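Local coordinates for protein endoribonuclease MazF4 (Mycobacterium tuberculosis, PDB 5XE2) that cleaves single-stranded mRNA within the sequence UCGCU as the endoribonuclease toxin of a type II toxin-antitoxin pair, at residues M3-C14 against K76-V86. Numbering follows the deposited sequence.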
ATOM      1  N   MET A   3      -8.829  19.950  -8.381  1.00 27.32           N
ATOM      2  CA  MET A   3      -7.501  19.352  -8.368  1.00 27.43           C
ATOM      3  C   MET A   3      -7.474  18.214  -9.386  1.00 25.96           C
ATOM      4  O   MET A   3      -8.519  17.778  -9.884  1.00 25.06           O
ATOM      5  CB  MET A   3      -7.152  18.845  -6.961  1.00 29.39           C
ATOM      6  CG  MET A   3      -8.175  17.908  -6.347  1.00 30.57           C
ATOM      7  SD  MET A   3      -7.804  17.453  -4.639  1.00 33.69           S
ATOM      8  CE  MET A   3      -9.369  16.675  -4.248  1.00 33.18           C
ATOM      9  N   ASN A   4      -6.281  17.733  -9.698  1.00 24.03           N
ATOM     10  CA  ASN A   4      -6.129  16.683 -10.704  1.00 23.12           C
ATOM     11  C   ASN A   4      -6.829  15.389 -10.261  1.00 22.32           C
ATOM     12  O   ASN A   4      -7.046  15.171  -9.063  1.00 21.70           O
ATOM     13  CB  ASN A   4      -4.643  16.448 -11.002  1.00 23.73           C
ATOM     14  CG  ASN A   4      -3.943  17.694 -11.545  1.00 24.33           C
ATOM     15  OD1 ASN A   4      -4.588  18.641 -12.011  1.00 23.80           O
ATOM     16  ND2 ASN A   4      -2.613  17.705 -11.470  1.00 24.73           N
ATOM     17  N   ALA A   5      -7.222  14.572 -11.235  1.00 21.42           N
ATOM     18  CA  ALA A   5      -7.929  13.313 -11.002  1.00 21.36           C
ATOM     19  C   ALA A   5      -7.187  12.165 -11.683  1.00 21.34           C
ATOM     20  O   ALA A   5      -7.610  11.682 -12.733  1.00 20.53           O
ATOM     21  CB  ALA A   5      -9.360  13.396 -11.515  1.00 21.54           C
ATOM     22  N   PRO A   6      -6.067  11.722 -11.088  1.00 21.26           N
ATOM     23  CA  PRO A   6      -5.358  10.586 -11.688  1.00 21.25           C
ATOM     24  C   PRO A   6      -6.181   9.301 -11.660  1.00 20.68           C
ATOM     25  O   PRO A   6      -7.096   9.157 -10.844  1.00 20.60           O
ATOM     26  CB  PRO A   6      -4.085  10.462 -10.838  1.00 20.96           C
ATOM     27  CG  PRO A   6      -4.368  11.212  -9.589  1.00 21.19           C
ATOM     28  CD  PRO A   6      -5.339  12.289  -9.940  1.00 21.20           C
ATOM     29  N   LEU A   7      -5.847   8.383 -12.560  1.00 20.15           N
ATOM     30  CA  LEU A   7      -6.573   7.128 -12.721  1.00 19.37           C
ATOM     31  C   LEU A   7      -5.716   5.909 -12.395  1.00 18.71           C
ATOM     32  O   LEU A   7      -4.510   5.870 -12.687  1.00 17.83           O
ATOM     33  CB  LEU A   7      -7.110   7.018 -14.155  1.00 19.73           C
ATOM     34  CG  LEU A   7      -8.032   8.157 -14.598  1.00 20.26           C
ATOM     35  CD1 LEU A   7      -8.300   8.077 -16.095  1.00 20.80           C
ATOM     36  CD2 LEU A   7      -9.339   8.108 -13.817  1.00 20.44           C
ATOM     37  N   ARG A   8      -6.361   4.900 -11.817  1.00 17.83           N
ATOM     38  CA  ARG A   8      -5.732   3.610 -11.565  1.00 17.63           C
ATOM     39  C   ARG A   8      -5.161   3.073 -12.881  1.00 17.67           C
ATOM     40  O   ARG A   8      -5.801   3.192 -13.931  1.00 16.86           O
ATOM     41  CB  ARG A   8      -6.742   2.633 -10.976  1.00 17.75           C
ATOM     42  CG  ARG A   8      -6.109   1.429 -10.319  1.00 17.75           C
ATOM     43  CD  ARG A   8      -7.099   0.663  -9.463  1.00 17.70           C
ATOM     44  NE  ARG A   8      -6.412  -0.358  -8.681  1.00 17.81           N
ATOM     45  CZ  ARG A   8      -6.036  -1.562  -9.121  1.00 17.83           C
ATOM     46  NH1 ARG A   8      -6.270  -1.956 -10.375  1.00 17.84           N
ATOM     47  NH2 ARG A   8      -5.410  -2.388  -8.285  1.00 17.38           N
ATOM     48  N   GLY A   9      -3.933   2.558 -12.834  1.00 17.17           N
ATOM     49  CA  GLY A   9      -3.251   2.071 -14.039  1.00 17.63           C
ATOM     50  C   GLY A   9      -2.349   3.080 -14.744  1.00 17.90           C
ATOM     51  O   GLY A   9      -1.543   2.690 -15.586  1.00 17.70           O
ATOM     52  N   GLN A  10      -2.479   4.365 -14.416  1.00 18.12           N
ATOM     53  CA  GLN A  10      -1.599   5.395 -14.972  1.00 18.80           C
ATOM     54  C   GLN A  10      -0.255   5.433 -14.265  1.00 18.63           C
ATOM     55  O   GLN A  10      -0.154   5.101 -13.071  1.00 18.29           O
ATOM     56  CB  GLN A  10      -2.247   6.765 -14.885  1.00 19.31           C
ATOM     57  CG  GLN A  10      -3.506   6.893 -15.725  1.00 19.88           C
ATOM     58  CD  GLN A  10      -4.104   8.287 -15.665  1.00 20.77           C
ATOM     59  OE1 GLN A  10      -3.880   9.038 -14.710  1.00 19.43           O
ATOM     60  NE2 GLN A  10      -4.902   8.633 -16.681  1.00 21.85           N
ATOM     61  N   VAL A  11       0.766   5.873 -15.006  1.00 18.89           N
ATOM     62  CA  VAL A  11       2.145   5.949 -14.522  1.00 19.07           C
ATOM     63  C   VAL A  11       2.645   7.389 -14.617  1.00 19.69           C
ATOM     64  O   VAL A  11       2.558   8.013 -15.679  1.00 19.50           O
ATOM     65  CB  VAL A  11       3.083   5.002 -15.315  1.00 19.39           C
ATOM     66  CG1 VAL A  11       4.530   5.141 -14.842  1.00 19.59           C
ATOM     67  CG2 VAL A  11       2.630   3.554 -15.180  1.00 20.00           C
ATOM     68  N   TYR A  12       3.175   7.900 -13.508  1.00 20.47           N
ATOM     69  CA  TYR A  12       3.702   9.261 -13.421  1.00 22.19           C
ATOM     70  C   TYR A  12       5.141   9.276 -12.895  1.00 24.28           C
ATOM     71  O   TYR A  12       5.465   8.534 -11.957  1.00 24.18           O
ATOM     72  CB  TYR A  12       2.828  10.102 -12.484  1.00 22.08           C
ATOM     73  CG  TYR A  12       1.428  10.360 -12.998  1.00 22.08           C
ATOM     74  CD1 TYR A  12       0.397   9.447 -12.766  1.00 21.70           C
ATOM     75  CD2 TYR A  12       1.129  11.526 -13.704  1.00 22.01           C
ATOM     76  CE1 TYR A  12      -0.894   9.686 -13.224  1.00 22.31           C
ATOM     77  CE2 TYR A  12      -0.152  11.773 -14.181  1.00 22.13           C
ATOM     78  CZ  TYR A  12      -1.163  10.857 -13.939  1.00 22.56           C
ATOM     79  OH  TYR A  12      -2.430  11.111 -14.418  1.00 22.06           O
ATOM     80  N   ARG A  13       5.988  10.130 -13.480  1.00 26.84           N
ATOM     81  CA  ARG A  13       7.309  10.444 -12.915  1.00 29.32           C
ATOM     82  C   ARG A  13       7.134  11.259 -11.650  1.00 30.22           C
ATOM     83  O   ARG A  13       6.436  12.257 -11.670  1.00 32.12           O
ATOM     84  CB  ARG A  13       8.175  11.253 -13.895  1.00 31.35           C
ATOM     85  CG  ARG A  13       8.770  10.428 -15.017  1.00 33.71           C
ATOM     86  CD  ARG A  13       9.716  11.220 -15.910  1.00 35.06           C
ATOM     87  NE  ARG A  13      11.043  11.444 -15.313  1.00 36.98           N
ATOM     88  CZ  ARG A  13      11.594  12.629 -15.012  1.00 37.36           C
ATOM     89  NH1 ARG A  13      10.962  13.789 -15.228  1.00 38.68           N
ATOM     90  NH2 ARG A  13      12.816  12.653 -14.480  1.00 37.35           N
ATOM     91  N   CYS A  14       7.764  10.844 -10.554  1.00 31.58           N
ATOM     92  CA  CYS A  14       7.646  11.555  -9.278  1.00 33.15           C
ATOM     93  C   CYS A  14       8.978  11.550  -8.533  1.00 35.22           C
ATOM     94  O   CYS A  14       9.614  10.504  -8.424  1.00 34.67           O
ATOM     95  CB  CYS A  14       6.570  10.904  -8.405  1.00 33.54           C
ATOM     96  SG  CYS A  14       5.008  10.558  -9.262  1.00 34.80           S
ATOM     97  N   LYS A  76      -0.777  14.637  -4.658  1.00 21.20           N
ATOM     98  CA  LYS A  76      -1.074  15.001  -6.047  1.00 22.82           C
ATOM     99  C   LYS A  76      -0.067  15.994  -6.598  1.00 23.92           C
ATOM    100  O   LYS A  76       0.303  15.910  -7.759  1.00 23.07           O
ATOM    101  CB  LYS A  76      -2.486  15.572  -6.166  1.00 22.99           C
ATOM    102  CG  LYS A  76      -3.538  14.495  -6.161  1.00 23.42           C
ATOM    103  CD  LYS A  76      -4.939  15.045  -6.326  1.00 22.99           C
ATOM    104  CE  LYS A  76      -5.911  13.880  -6.354  1.00 22.60           C
ATOM    105  NZ  LYS A  76      -7.327  14.311  -6.499  1.00 22.59           N
ATOM    106  N   ASP A  77       0.357  16.922  -5.740  1.00 26.79           N
ATOM    107  CA  ASP A  77       1.477  17.850  -6.000  1.00 29.30           C
ATOM    108  C   ASP A  77       2.828  17.188  -6.349  1.00 28.77           C
ATOM    109  O   ASP A  77       3.665  17.805  -7.009  1.00 29.06           O
ATOM    110  CB  ASP A  77       1.663  18.812  -4.804  1.00 31.75           C
ATOM    111  CG  ASP A  77       1.921  18.080  -3.474  1.00 35.06           C
ATOM    112  OD1 ASP A  77       1.254  17.054  -3.202  1.00 37.07           O
ATOM    113  OD2 ASP A  77       2.774  18.547  -2.689  1.00 39.47           O
ATOM    114  N   GLU A  78       3.040  15.954  -5.895  1.00 27.94           N
ATOM    115  CA  GLU A  78       4.246  15.179  -6.219  1.00 27.30           C
ATOM    116  C   GLU A  78       4.184  14.453  -7.576  1.00 26.20           C
ATOM    117  O   GLU A  78       5.193  13.902  -8.015  1.00 25.89           O
ATOM    118  CB  GLU A  78       4.542  14.160  -5.097  1.00 28.17           C
ATOM    119  CG  GLU A  78       4.801  14.811  -3.740  1.00 29.12           C
ATOM    120  CD  GLU A  78       5.087  13.815  -2.617  1.00 30.77           C
ATOM    121  OE1 GLU A  78       4.223  12.954  -2.328  1.00 29.91           O
ATOM    122  OE2 GLU A  78       6.170  13.918  -1.988  1.00 31.11           O
ATOM    123  N   LEU A  79       3.020  14.422  -8.228  1.00 24.76           N
ATOM    124  CA  LEU A  79       2.890  13.733  -9.513  1.00 24.01           C
ATOM    125  C   LEU A  79       3.426  14.640 -10.620  1.00 23.67           C
ATOM    126  O   LEU A  79       3.050  15.809 -10.698  1.00 23.53           O
ATOM    127  CB  LEU A  79       1.441  13.323  -9.787  1.00 23.43           C
ATOM    128  CG  LEU A  79       0.810  12.370  -8.759  1.00 23.37           C
ATOM    129  CD1 LEU A  79      -0.623  12.072  -9.148  1.00 23.26           C
ATOM    130  CD2 LEU A  79       1.592  11.070  -8.588  1.00 23.09           C
ATOM    131  N   GLY A  80       4.327  14.094 -11.439  1.00 22.93           N
ATOM    132  CA  GLY A  80       5.009  14.846 -12.502  1.00 22.59           C
ATOM    133  C   GLY A  80       4.494  14.397 -13.854  1.00 23.01           C
ATOM    134  O   GLY A  80       3.271  14.305 -14.056  1.00 21.61           O
ATOM    135  N   ASP A  81       5.419  14.078 -14.763  1.00 23.65           N
ATOM    136  CA  ASP A  81       5.077  13.741 -16.157  1.00 24.45           C
ATOM    137  C   ASP A  81       4.222  12.475 -16.236  1.00 25.89           C
ATOM    138  O   ASP A  81       4.533  11.487 -15.578  1.00 25.05           O
ATOM    139  CB  ASP A  81       6.341  13.513 -17.000  1.00 24.99           C
ATOM    140  CG  ASP A  81       7.299  14.697 -16.985  1.00 25.77           C
ATOM    141  OD1 ASP A  81       6.846  15.863 -16.970  1.00 26.40           O
ATOM    142  OD2 ASP A  81       8.523  14.455 -17.004  1.00 27.54           O
ATOM    143  N   TYR A  82       3.150  12.525 -17.026  1.00 27.73           N
ATOM    144  CA  TYR A  82       2.304  11.351 -17.316  1.00 31.48           C
ATOM    145  C   TYR A  82       2.960  10.474 -18.393  1.00 33.83           C
ATOM    146  O   TYR A  82       3.225  10.952 -19.501  1.00 38.12           O
ATOM    147  CB  TYR A  82       0.911  11.781 -17.777  1.00 31.35           C
ATOM    148  CG  TYR A  82       0.061  10.642 -18.302  1.00 32.41           C
ATOM    149  CD1 TYR A  82      -0.373   9.627 -17.456  1.00 31.65           C
ATOM    150  CD2 TYR A  82      -0.298  10.570 -19.658  1.00 33.54           C
ATOM    151  CE1 TYR A  82      -1.144   8.578 -17.934  1.00 32.80           C
ATOM    152  CE2 TYR A  82      -1.072   9.521 -20.143  1.00 33.53           C
ATOM    153  CZ  TYR A  82      -1.495   8.530 -19.275  1.00 33.14           C
ATOM    154  OH  TYR A  82      -2.264   7.487 -19.732  1.00 34.06           O
ATOM    155  N   LEU A  83       3.207   9.205 -18.069  1.00 31.86           N
ATOM    156  CA  LEU A  83       3.992   8.308 -18.923  1.00 31.48           C
ATOM    157  C   LEU A  83       3.185   7.277 -19.712  1.00 31.23           C
ATOM    158  O   LEU A  83       3.709   6.672 -20.646  1.00 32.01           O
ATOM    159  CB  LEU A  83       5.027   7.572 -18.078  1.00 31.54           C
ATOM    160  CG  LEU A  83       6.049   8.418 -17.317  1.00 32.16           C
ATOM    161  CD1 LEU A  83       7.165   7.518 -16.814  1.00 31.86           C
ATOM    162  CD2 LEU A  83       6.616   9.535 -18.183  1.00 33.42           C
ATOM    163  N   GLY A  84       1.927   7.075 -19.339  1.00 29.94           N
ATOM    164  CA  GLY A  84       1.066   6.137 -20.031  1.00 29.32           C
ATOM    165  C   GLY A  84       0.227   5.333 -19.066  1.00 28.72           C
ATOM    166  O   GLY A  84       0.222   5.585 -17.856  1.00 27.57           O
ATOM    167  N   GLU A  85      -0.474   4.359 -19.634  1.00 27.82           N
ATOM    168  CA  GLU A  85      -1.461   3.566 -18.937  1.00 27.99           C
ATOM    169  C   GLU A  85      -1.171   2.088 -19.177  1.00 26.84           C
ATOM    170  O   GLU A  85      -1.041   1.648 -20.320  1.00 25.25           O
ATOM    171  CB  GLU A  85      -2.843   3.924 -19.455  1.00 30.16           C
ATOM    172  CG  GLU A  85      -3.984   3.305 -18.668  1.00 32.26           C
ATOM    173  CD  GLU A  85      -5.340   3.844 -19.079  1.00 34.32           C
ATOM    174  OE1 GLU A  85      -5.399   4.792 -19.901  1.00 35.14           O
ATOM    175  OE2 GLU A  85      -6.355   3.315 -18.569  1.00 35.40           O
ATOM    176  N   VAL A  86      -1.069   1.339 -18.084  1.00 24.34           N
ATOM    177  CA  VAL A  86      -0.791  -0.088 -18.132  1.00 23.52           C
ATOM    178  C   VAL A  86      -2.024  -0.825 -18.654  1.00 23.23           C
ATOM    179  O   VAL A  86      -3.163  -0.404 -18.404  1.00 22.40           O
ATOM    180  CB  VAL A  86      -0.341  -0.575 -16.730  1.00 23.43           C
ATOM    181  CG1 VAL A  86      -0.288  -2.082 -16.639  1.00 23.68           C
ATOM    182  CG2 VAL A  86       1.027   0.012 -16.410  1.00 22.96           C
TER
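V11 and R13 each use their backbone to join strand 10-14 to strand 82-85 and the residues before it; the strand axes come within 4.7 Å of each other at 161°, an antiparallel pairing. V86 N donates to G9 O almost straight, L83 N gives V11 O a 2.7 Å bond, and R13 N donates to D81 O. The bond from G80 N to R13 O is weak and bent.

Two further polar links involve side chains. K76, fully extended beyond CG, carries NZ to 2.7 Å from N4 O; N32 O and T35 O also accept from this ammonium group, so three carbonyls grip it. R13 and D81 lie side by side, and a salt bridge joins NH1 to OD2 at 3.1 Å, the carboxylate oxygen at the guanidinium edge but approached from above its own plane.

Q10, Y12 and Y82 share one sheet face. The tyrosine rings meet obliquely, planes 53° apart, with Y82 CD1 3.8 Å above the Y12 ring plane near its rim. With CG anti to the Y82 backbone N (chi1 171°), the Y82 ring lies over G84 N and brings CE1 within 3.6 Å of Q10 CG. Q10 OE1 takes the Y12 hydroxyl and L7 N from opposite faces of its amide, tying the ring to the type II turn L7-Q10.

Apolar contacts add to these: L79 CD2 is 3.5 Å from C14 SG while its CD1 meets P6 CG, and V11 spreads CG1 to L83 and CG2 to V86.

Within the SH3-like MazF sheet, strand 82-85 is outermost in this chain, and strand 21-25 pairs with the other edge of strand 10-14. L74 packs against C14 and L79, whereas helix 88-101 covers V86 through M91 and I94.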